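PDB 4MAD: beta-galactosidase from Bacillus circulans, which probably hydrolyses terminal non-reducing beta-D-galactose residues in beta-D-galactosides. Local coordinates for residues P564-E568 / G569-I573; S229-A232 / Q233-Q236. All blocks are in the same frame, centred on the assembly; numbering follows the deposited sequence.

Contact 1. Residues P564-E568 / G569-I573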
loop_
_atom_site.group_PDB
_atom_site.type_symbol
_atom_site.label_atom_id
_atom_site.label_comp_id
_atom_site.label_asym_id
_atom_site.label_seq_id
_atom_site.Cartn_x
_atom_site.Cartn_y
_atom_site.Cartn_z
ATOM N N PRO A 564 -11.607 6.799 15.140
ATOM C CA PRO A 564 -10.549 6.796 16.157
ATOM C C PRO A 564 -9.533 7.905 16.011
ATOM O O PRO A 564 -8.866 8.214 16.936
ATOM C CB PRO A 564 -9.910 5.462 15.959
ATOM C CG PRO A 564 -11.047 4.600 15.580
ATOM C CD PRO A 564 -11.841 5.441 14.650
ATOM N N PHE A 565 -9.405 8.423 14.805
ATOM C CA PHE A 565 -8.586 9.550 14.506
ATOM C C PHE A 565 -9.113 10.857 15.163
ATOM O O PHE A 565 -8.392 11.767 15.365
ATOM C CB PHE A 565 -8.462 9.699 13.006
ATOM C CG PHE A 565 -7.546 8.680 12.337
ATOM C CD1 PHE A 565 -6.928 7.688 13.036
ATOM C CD2 PHE A 565 -7.322 8.741 10.992
ATOM C CE1 PHE A 565 -6.132 6.803 12.410
ATOM C CE2 PHE A 565 -6.524 7.881 10.392
ATOM C CZ PHE A 565 -5.938 6.898 11.091
ATOM N N LEU A 566 -10.415 10.918 15.359
ATOM C CA LEU A 566 -11.136 12.013 15.984
ATOM C C LEU A 566 -11.275 11.932 17.525
ATOM O O LEU A 566 -11.105 10.906 18.107
ATOM C CB LEU A 566 -12.532 12.136 15.389
ATOM C CG LEU A 566 -12.683 12.475 13.903
ATOM C CD1 LEU A 566 -14.068 12.396 13.369
ATOM C CD2 LEU A 566 -12.087 13.774 13.635
ATOM N N GLN A 567 -11.557 13.078 18.115
ATOM C CA GLN A 567 -11.832 13.186 19.522
ATOM C C GLN A 567 -12.918 14.196 19.782
ATOM O O GLN A 567 -13.172 15.073 18.997
ATOM C CB GLN A 567 -10.594 13.532 20.312
ATOM C CG GLN A 567 -10.070 14.904 20.094
ATOM C CD GLN A 567 -8.659 15.034 20.618
ATOM O OE1 GLN A 567 -7.791 14.293 20.223
ATOM N NE2 GLN A 567 -8.443 15.938 21.508
ATOM N N GLU A 568 -13.577 14.035 20.911
ATOM C CA GLU A 568 -14.593 14.988 21.283
ATOM C C GLU A 568 -13.953 16.300 21.495
ATOM O O GLU A 568 -12.949 16.375 22.083
ATOM C CB GLU A 568 -15.312 14.562 22.557
ATOM C CG GLU A 568 -16.498 13.689 22.244
ATOM C CD GLU A 568 -16.988 12.852 23.412
ATOM O OE1 GLU A 568 -16.795 13.257 24.565
ATOM O OE2 GLU A 568 -17.583 11.791 23.148
ATOM N N GLY A 569 -14.592 17.349 21.057
ATOM C CA GLY A 569 -13.973 18.649 21.178
ATOM C C GLY A 569 -13.306 19.122 19.919
ATOM O O GLY A 569 -13.757 18.824 18.866
ATOM N N GLU A 570 -12.246 19.890 20.064
ATOM C CA GLU A 570 -11.539 20.412 18.937
ATOM C C GLU A 570 -10.583 19.405 18.353
ATOM O O GLU A 570 -9.980 18.673 19.054
ATOM C CB GLU A 570 -10.802 21.662 19.349
ATOM C CG GLU A 570 -11.720 22.739 19.761
ATOM C CD GLU A 570 -11.002 24.003 20.041
ATOM O OE1 GLU A 570 -9.793 23.992 20.300
ATOM O OE2 GLU A 570 -11.678 25.019 19.994
ATOM N N ASN A 571 -10.468 19.415 17.040
ATOM C CA ASN A 571 -9.659 18.480 16.309
ATOM C C ASN A 571 -8.827 19.277 15.345
ATOM O O ASN A 571 -9.313 20.187 14.770
ATOM C CB ASN A 571 -10.546 17.512 15.526
ATOM C CG ASN A 571 -11.267 16.502 16.421
ATOM O OD1 ASN A 571 -10.832 15.418 16.621
ATOM N ND2 ASN A 571 -12.397 16.900 16.933
ATOM N N GLU A 572 -7.576 18.901 15.175
ATOM C CA GLU A 572 -6.709 19.655 14.345
ATOM C C GLU A 572 -6.688 19.100 12.920
ATOM O O GLU A 572 -6.304 18.025 12.717
ATOM C CB GLU A 572 -5.319 19.621 14.955
ATOM C CG GLU A 572 -4.273 20.129 14.105
ATOM C CD GLU A 572 -2.866 19.850 14.672
ATOM O OE1 GLU A 572 -2.229 18.867 14.269
ATOM O OE2 GLU A 572 -2.455 20.622 15.541
ATOM N N ILE A 573 -7.125 19.897 11.967
ATOM C CA ILE A 573 -7.079 19.511 10.590
ATOM C C ILE A 573 -5.995 20.274 9.882
ATOM O O ILE A 573 -6.027 21.446 9.819
ATOM C CB ILE A 573 -8.358 19.870 9.887
ATOM C CG1 ILE A 573 -9.567 19.305 10.630
ATOM C CG2 ILE A 573 -8.321 19.353 8.546
ATOM C CD1 ILE A 573 -9.499 17.922 10.966
#
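Asn571 turns its side-chain amide onto the backbone of Gln567, making a pair of hydrogen bonds across the turn that leads into strand 569-577 of an antiparallel sheet in the galactose-binding domain. The polar part is a matched donor and acceptor pair. Gln567 N gives its hydrogen to Asn571 OD1 at 2.9 Å, arriving on a lone pair in the carbonyl plane. Asn571 ND2 returns a bond to Gln567 O, also 2.9 Å, and that oxygen lies only 13° out of the amide plane. Gripped at both ends, the amide can hardly rotate; ND2 also bonds to Leu520 O of strand 514-522, so this buried group ties the turn to the neighbouring strand. With an alanine here, Gln567 N, Gln567 O and Leu520 O would probably each lose a partner, and the turn its side-chain tie to strand 514-522.

Carbon atoms of Leu566 and Gln567 close round the carboxamide oxygen. Leu566 crosses Asn571 at about a right angle, its CD2 3.6 Å from Asn571 OD1, while the leucine side chain also touches Val542. Gln567 runs past Asn571 in the opposite direction, the two amide planes 76° apart.

The chain reverses at Gly569, whose phi of 99° would jam a beta carbon against Glu568 O. Gln567 CG, placed between its backbone N and carbonyl carbon, lies 3.6 Å from Asn571 OD1.

Contact 2. Residues S229-A232 / Q233-Q236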
loop_
_atom_site.group_PDB
_atom_site.type_symbol
_atom_site.label_atom_id
_atom_site.label_comp_id
_atom_site.label_asym_id
_atom_site.label_seq_id
_atom_site.Cartn_x
_atom_site.Cartn_y
_atom_site.Cartn_z
ATOM N N SER A 229 -10.177 -23.061 -17.009
ATOM C CA SER A 229 -8.931 -22.963 -17.703
ATOM C C SER A 229 -7.743 -22.867 -16.750
ATOM O O SER A 229 -6.714 -23.454 -16.939
ATOM C CB SER A 229 -8.982 -21.731 -18.584
ATOM O OG SER A 229 -7.726 -21.341 -18.874
ATOM N N ALA A 230 -7.921 -22.077 -15.723
ATOM C CA ALA A 230 -6.870 -21.849 -14.765
ATOM C C ALA A 230 -6.499 -23.103 -14.009
ATOM O O ALA A 230 -5.334 -23.435 -13.886
ATOM C CB ALA A 230 -7.243 -20.783 -13.824
ATOM N N PHE A 231 -7.500 -23.801 -13.531
ATOM C CA PHE A 231 -7.249 -25.077 -12.859
ATOM C C PHE A 231 -6.658 -26.150 -13.783
ATOM O O PHE A 231 -5.864 -26.950 -13.386
ATOM C CB PHE A 231 -8.471 -25.554 -12.129
ATOM C CG PHE A 231 -8.808 -24.763 -10.904
ATOM C CD1 PHE A 231 -7.843 -24.210 -10.091
ATOM C CD2 PHE A 231 -10.109 -24.610 -10.544
ATOM C CE1 PHE A 231 -8.209 -23.559 -8.952
ATOM C CE2 PHE A 231 -10.449 -23.963 -9.432
ATOM C CZ PHE A 231 -9.515 -23.425 -8.630
ATOM N N ALA A 232 -7.064 -26.116 -15.040
ATOM C CA ALA A 232 -6.530 -27.036 -16.004
ATOM C C ALA A 232 -5.044 -26.837 -16.206
ATOM O O ALA A 232 -4.332 -27.776 -16.256
ATOM C CB ALA A 232 -7.230 -26.918 -17.261
ATOM N N GLN A 233 -4.614 -25.597 -16.302
ATOM C CA GLN A 233 -3.207 -25.282 -16.416
ATOM C C GLN A 233 -2.445 -25.744 -15.219
ATOM O O GLN A 233 -1.452 -26.348 -15.360
ATOM C CB GLN A 233 -2.982 -23.798 -16.567
ATOM C CG GLN A 233 -2.797 -23.402 -17.927
ATOM C CD GLN A 233 -1.523 -23.942 -18.523
ATOM O OE1 GLN A 233 -0.867 -24.785 -17.985
ATOM N NE2 GLN A 233 -1.198 -23.458 -19.596
ATOM N N LEU A 234 -2.996 -25.491 -14.051
ATOM C CA LEU A 234 -2.405 -25.933 -12.818
ATOM C C LEU A 234 -2.276 -27.446 -12.793
ATOM O O LEU A 234 -1.250 -27.942 -12.476
ATOM C CB LEU A 234 -3.221 -25.485 -11.626
ATOM C CG LEU A 234 -2.876 -26.007 -10.243
ATOM C CD1 LEU A 234 -1.487 -25.705 -9.950
ATOM C CD2 LEU A 234 -3.739 -25.524 -9.193
ATOM N N LYS A 235 -3.297 -28.150 -13.238
ATOM C CA LYS A 235 -3.251 -29.598 -13.257
ATOM C C LYS A 235 -2.181 -30.237 -14.160
ATOM O O LYS A 235 -1.792 -31.352 -13.946
ATOM C CB LYS A 235 -4.636 -30.183 -13.490
ATOM C CG LYS A 235 -5.489 -30.052 -12.276
ATOM C CD LYS A 235 -6.678 -30.893 -12.337
ATOM C CE LYS A 235 -7.786 -30.113 -12.803
ATOM N NZ LYS A 235 -8.945 -30.900 -13.162
ATOM N N GLN A 236 -1.704 -29.503 -15.138
ATOM C CA GLN A 236 -0.556 -29.927 -15.896
ATOM C C GLN A 236 0.705 -30.039 -15.105
ATOM O O GLN A 236 1.544 -30.805 -15.436
ATOM C CB GLN A 236 -0.334 -29.088 -17.105
ATOM C CG GLN A 236 -1.511 -29.039 -17.899
ATOM C CD GLN A 236 -1.198 -29.175 -19.281
ATOM O OE1 GLN A 236 -0.728 -28.258 -19.893
ATOM N NE2 GLN A 236 -1.416 -30.347 -19.812
#
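Phe231 O is bound by Lys235 N at 2.8 Å, with an angle of 154° at the hydrogen, the shortest of the i to i+4 bonds in this piece of alpha-helix. Helix 227-237 is the crossover of a beta-alpha-beta unit in the (beta/alpha)8 barrel, joining strand 218-223 to strand 244-249. The lysine's own aliphatic chain also wraps that oxygen: Lys235 CG approaches Phe231 O to 3.3 Å, and the bend at chi3 (-97°) brings CE back beside it. Leu234 CB comes up to the same carbonyl, which is therefore hedged by methylene groups as well as by its N-H partner.

The bonds before it are regular. Gln233 N reaches Ser229 O at 3.1 Å, and Leu234 N reaches Ala230 O at 3.1 Å. The next bond, from Gln236 N to Ala232 O, is weak at 3.3 Å.

The side chains divide the helix into two faces. Ala230, Phe231 and Leu234 are buried: Ala230 rests on Phe223 and Leu234 on Val221 and Glu219, all of strand 218-223, while Phe231 touches Leu243 and Gln278. The Phe231 side chain is about 11 Å from that of Glu247, the predicted nucleophile. Ala232 and Gln236 lie on the exposed side; Lys235, also exposed, lays its aliphatic chain along Phe231 O and against Leu243.

Phe231 and Leu234, the two large apolar residues, touch lightly. Leu234 carries CG anti to the backbone N (chi1 172°), which sends its branch along the buried face, where CD2 meets the Phe231 ring obliquely, 4.4 Å from Phe231 CD1.

The two contacts lie on opposite sides of the chain's centre, their nearest atoms about 36 Å apart, and share no secondary-structure element. Contact 1 belongs to a turn entering an antiparallel sheet of the galactose-binding domain; contact 2 belongs to a helix on the outside of the catalytic barrel. Both are partly buried, but the chemistry differs with the place. In contact 1, where the turn has no repeating bond pattern, a buried asparagine amide closes the loop. In contact 2 the backbone supplies the regular helical bonds itself, and side chains pack its inner face against the barrel while its outer face is exposed.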